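Local coordinates for protein fatty acid synthase 1, isoform A (Drosophila melanogaster, PDB 6FN6) that probably carries out the dehydration and NADPH-dependent reduction steps of fatty acid synthesis, being the modifying region of a multifunctional fatty acid synthase, at residues 707-712 / 780-785. Numbering follows the deposited sequence.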
ATOM      1  N   LYS A 707       5.231  22.512 -17.551  1.00 62.11           N
ATOM      2  CA  LYS A 707       4.150  23.170 -18.272  1.00 63.41           C
ATOM      3  C   LYS A 707       3.404  22.175 -19.159  1.00 63.45           C
ATOM      4  O   LYS A 707       4.011  21.284 -19.755  1.00 63.59           O
ATOM      5  CB  LYS A 707       4.709  24.328 -19.103  1.00 65.95           C
ATOM      6  CG  LYS A 707       3.713  24.985 -20.050  1.00 67.73           C
ATOM      7  CD  LYS A 707       4.333  26.196 -20.732  1.00 70.31           C
ATOM      8  CE  LYS A 707       3.427  26.767 -21.809  1.00 72.36           C
ATOM      9  NZ  LYS A 707       3.274  25.844 -22.970  1.00139.37           N
ATOM     10  N   GLY A 708       2.086  22.332 -19.240  1.00 74.81           N
ATOM     11  CA  GLY A 708       1.270  21.487 -20.092  1.00 77.33           C
ATOM     12  C   GLY A 708       0.798  20.213 -19.417  1.00 76.47           C
ATOM     13  O   GLY A 708      -0.070  19.514 -19.942  1.00 78.34           O
ATOM     14  N   GLU A 709       1.368  19.905 -18.255  1.00 71.47           N
ATOM     15  CA  GLU A 709       0.980  18.712 -17.512  1.00 64.48           C
ATOM     16  C   GLU A 709      -0.375  18.907 -16.844  1.00 61.48           C
ATOM     17  O   GLU A 709      -0.870  20.031 -16.739  1.00 59.11           O
ATOM     18  CB  GLU A 709       2.031  18.365 -16.455  1.00 60.65           C
ATOM     19  CG  GLU A 709       3.347  17.863 -17.025  1.00 60.12           C
ATOM     20  CD  GLU A 709       4.285  17.329 -15.956  1.00 57.05           C
ATOM     21  OE1 GLU A 709       4.365  17.939 -14.869  1.00 55.88           O
ATOM     22  OE2 GLU A 709       4.945  16.298 -16.203  1.00 56.11           O
ATOM     23  N   LYS A 710      -0.973  17.801 -16.408  1.00 66.33           N
ATOM     24  CA  LYS A 710      -2.245  17.831 -15.695  1.00 66.17           C
ATOM     25  C   LYS A 710      -2.019  17.563 -14.210  1.00 57.73           C
ATOM     26  O   LYS A 710      -1.345  16.598 -13.849  1.00 56.94           O
ATOM     27  CB  LYS A 710      -3.217  16.796 -16.268  1.00 71.26           C
ATOM     28  CG  LYS A 710      -3.459  16.901 -17.767  1.00 76.87           C
ATOM     29  CD  LYS A 710      -4.261  15.707 -18.270  1.00 79.01           C
ATOM     30  CE  LYS A 710      -4.550  15.802 -19.757  1.00 85.09           C
ATOM     31  NZ  LYS A 710      -5.190  14.560 -20.273  1.00 89.00           N
ATOM     32  N   ILE A 711      -2.576  18.409 -13.351  1.00 52.56           N
ATOM     33  CA  ILE A 711      -2.434  18.209 -11.910  1.00 50.83           C
ATOM     34  C   ILE A 711      -3.789  18.234 -11.211  1.00 50.33           C
ATOM     35  O   ILE A 711      -4.642  19.074 -11.504  1.00 51.43           O
ATOM     36  CB  ILE A 711      -1.495  19.261 -11.293  1.00 50.83           C
ATOM     37  CG1 ILE A 711      -1.230  18.929  -9.822  1.00 49.01           C
ATOM     38  CG2 ILE A 711      -2.103  20.656 -11.406  1.00 52.08           C
ATOM     39  CD1 ILE A 711      -0.030  19.648  -9.233  1.00 48.84           C
ATOM     40  N   LEU A 712      -3.962  17.317 -10.266  1.00 49.14           N
ATOM     41  CA  LEU A 712      -5.170  17.257  -9.453  1.00 49.62           C
ATOM     42  C   LEU A 712      -4.895  17.861  -8.086  1.00 48.18           C
ATOM     43  O   LEU A 712      -4.184  17.270  -7.273  1.00 46.88           O
ATOM     44  CB  LEU A 712      -5.655  15.812  -9.304  1.00 49.37           C
ATOM     45  CG  LEU A 712      -6.844  15.590  -8.362  1.00 46.88           C
ATOM     46  CD1 LEU A 712      -8.066  16.360  -8.836  1.00 48.24           C
ATOM     47  CD2 LEU A 712      -7.160  14.108  -8.230  1.00 46.12           C
ATOM     48  N   GLY A 780      -5.541   9.984 -17.086  1.00 58.92           N
ATOM     49  CA  GLY A 780      -5.206  10.415 -15.742  1.00 53.49           C
ATOM     50  C   GLY A 780      -4.437  11.722 -15.722  1.00 53.36           C
ATOM     51  O   GLY A 780      -4.412  12.447 -16.717  1.00 56.21           O
ATOM     52  N   VAL A 781      -3.811  12.024 -14.587  1.00 50.19           N
ATOM     53  CA  VAL A 781      -3.030  13.247 -14.443  1.00 50.55           C
ATOM     54  C   VAL A 781      -1.578  12.915 -14.112  1.00 49.91           C
ATOM     55  O   VAL A 781      -1.262  11.790 -13.734  1.00 48.97           O
ATOM     56  CB  VAL A 781      -3.643  14.170 -13.369  1.00 50.01           C
ATOM     57  CG1 VAL A 781      -5.011  14.661 -13.818  1.00 51.04           C
ATOM     58  CG2 VAL A 781      -3.740  13.454 -12.022  1.00 48.30           C
ATOM     59  N   ASP A 782      -0.700  13.906 -14.255  1.00 55.19           N
ATOM     60  CA  ASP A 782       0.731  13.719 -14.025  1.00 56.20           C
ATOM     61  C   ASP A 782       1.125  13.921 -12.567  1.00 48.86           C
ATOM     62  O   ASP A 782       2.122  13.365 -12.108  1.00 48.22           O
ATOM     63  CB  ASP A 782       1.541  14.671 -14.903  1.00 62.61           C
ATOM     64  CG  ASP A 782       1.265  14.476 -16.375  1.00 67.34           C
ATOM     65  OD1 ASP A 782       1.669  13.425 -16.916  1.00 67.29           O
ATOM     66  OD2 ASP A 782       0.648  15.371 -16.990  1.00 69.63           O
ATOM     67  N   LEU A 783       0.362  14.737 -11.847  1.00 48.49           N
ATOM     68  CA  LEU A 783       0.624  14.957 -10.430  1.00 47.17           C
ATOM     69  C   LEU A 783      -0.674  15.017  -9.643  1.00 46.42           C
ATOM     70  O   LEU A 783      -1.707  15.452 -10.154  1.00 47.22           O
ATOM     71  CB  LEU A 783       1.409  16.251 -10.201  1.00 47.70           C
ATOM     72  CG  LEU A 783       2.658  16.511 -11.039  1.00 48.88           C
ATOM     73  CD1 LEU A 783       2.367  17.579 -12.079  1.00 50.64           C
ATOM     74  CD2 LEU A 783       3.826  16.915 -10.160  1.00 48.39           C
ATOM     75  N   VAL A 784      -0.603  14.583  -8.390  1.00 45.00           N
ATOM     76  CA  VAL A 784      -1.715  14.711  -7.464  1.00 44.31           C
ATOM     77  C   VAL A 784      -1.193  15.328  -6.177  1.00 43.39           C
ATOM     78  O   VAL A 784      -0.281  14.791  -5.546  1.00 42.52           O
ATOM     79  CB  VAL A 784      -2.388  13.352  -7.192  1.00 43.55           C
ATOM     80  CG1 VAL A 784      -3.553  13.509  -6.219  1.00 43.01           C
ATOM     81  CG2 VAL A 784      -2.858  12.721  -8.492  1.00 44.51           C
ATOM     82  N   LEU A 785      -1.766  16.466  -5.800  1.00 43.70           N
ATOM     83  CA  LEU A 785      -1.484  17.073  -4.506  1.00 42.85           C
ATOM     84  C   LEU A 785      -2.632  16.733  -3.570  1.00 42.08           C
ATOM     85  O   LEU A 785      -3.706  17.327  -3.656  1.00 42.71           O
ATOM     86  CB  LEU A 785      -1.314  18.586  -4.631  1.00 43.82           C
ATOM     87  CG  LEU A 785      -0.913  19.325  -3.351  1.00 44.43           C
ATOM     88  CD1 LEU A 785       0.473  18.893  -2.877  1.00 43.00           C
ATOM     89  CD2 LEU A 785      -0.969  20.831  -3.563  1.00 46.36           C
TER
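Two central strands of the parallel sheet in the enoylreductase nucleotide-binding domain, 710-713 and 781-786, are paired where Ile711 lies beside Leu783 and Leu712 beside Val784. Lys710 O accepts two backbone hydrogen bonds, from Asp782 N at 2.8 Å and from Leu783 N at 3.2 Å, as the chain turns a corner at Asp782. Leu712 then bonds through both its backbone groups: its N gives to Leu783 O (2.9 Å), and its O accepts a hydrogen bond from Leu785 N. The Asp782 side chain takes the place of a backbone acceptor. With CG beside its own backbone N (chi1 -59°), it directs the anti lone pair of OD2 at Lys710 N, 3.0 Å away in a nearly straight bond. The Glu709 carboxylate stacks on that of Asp782, their planes 13° apart, and OE2 comes within 4.4 Å of Asp782 OD1; this proximity of like charges is probably eased by Arg805, which forms a salt bridge with Glu709 OE1, also hydrogen-bonded by Lys706 N. With an alanine at Glu709, Arg805 and the backbone N of Lys706 would probably lose their shared carboxylate oxygen, and the Asp782 carboxylate the group stacked on it. Apolar contacts line both faces of the sheet: Ile711 CG1 meets Leu783 CB at 3.8 Å, while Leu712 CD2 meets Val784 CG1 on the other. Such adjacent parallel strands, the first leading toward a glycine-rich turn and helix 719-731, are characteristic of a Rossmann fold.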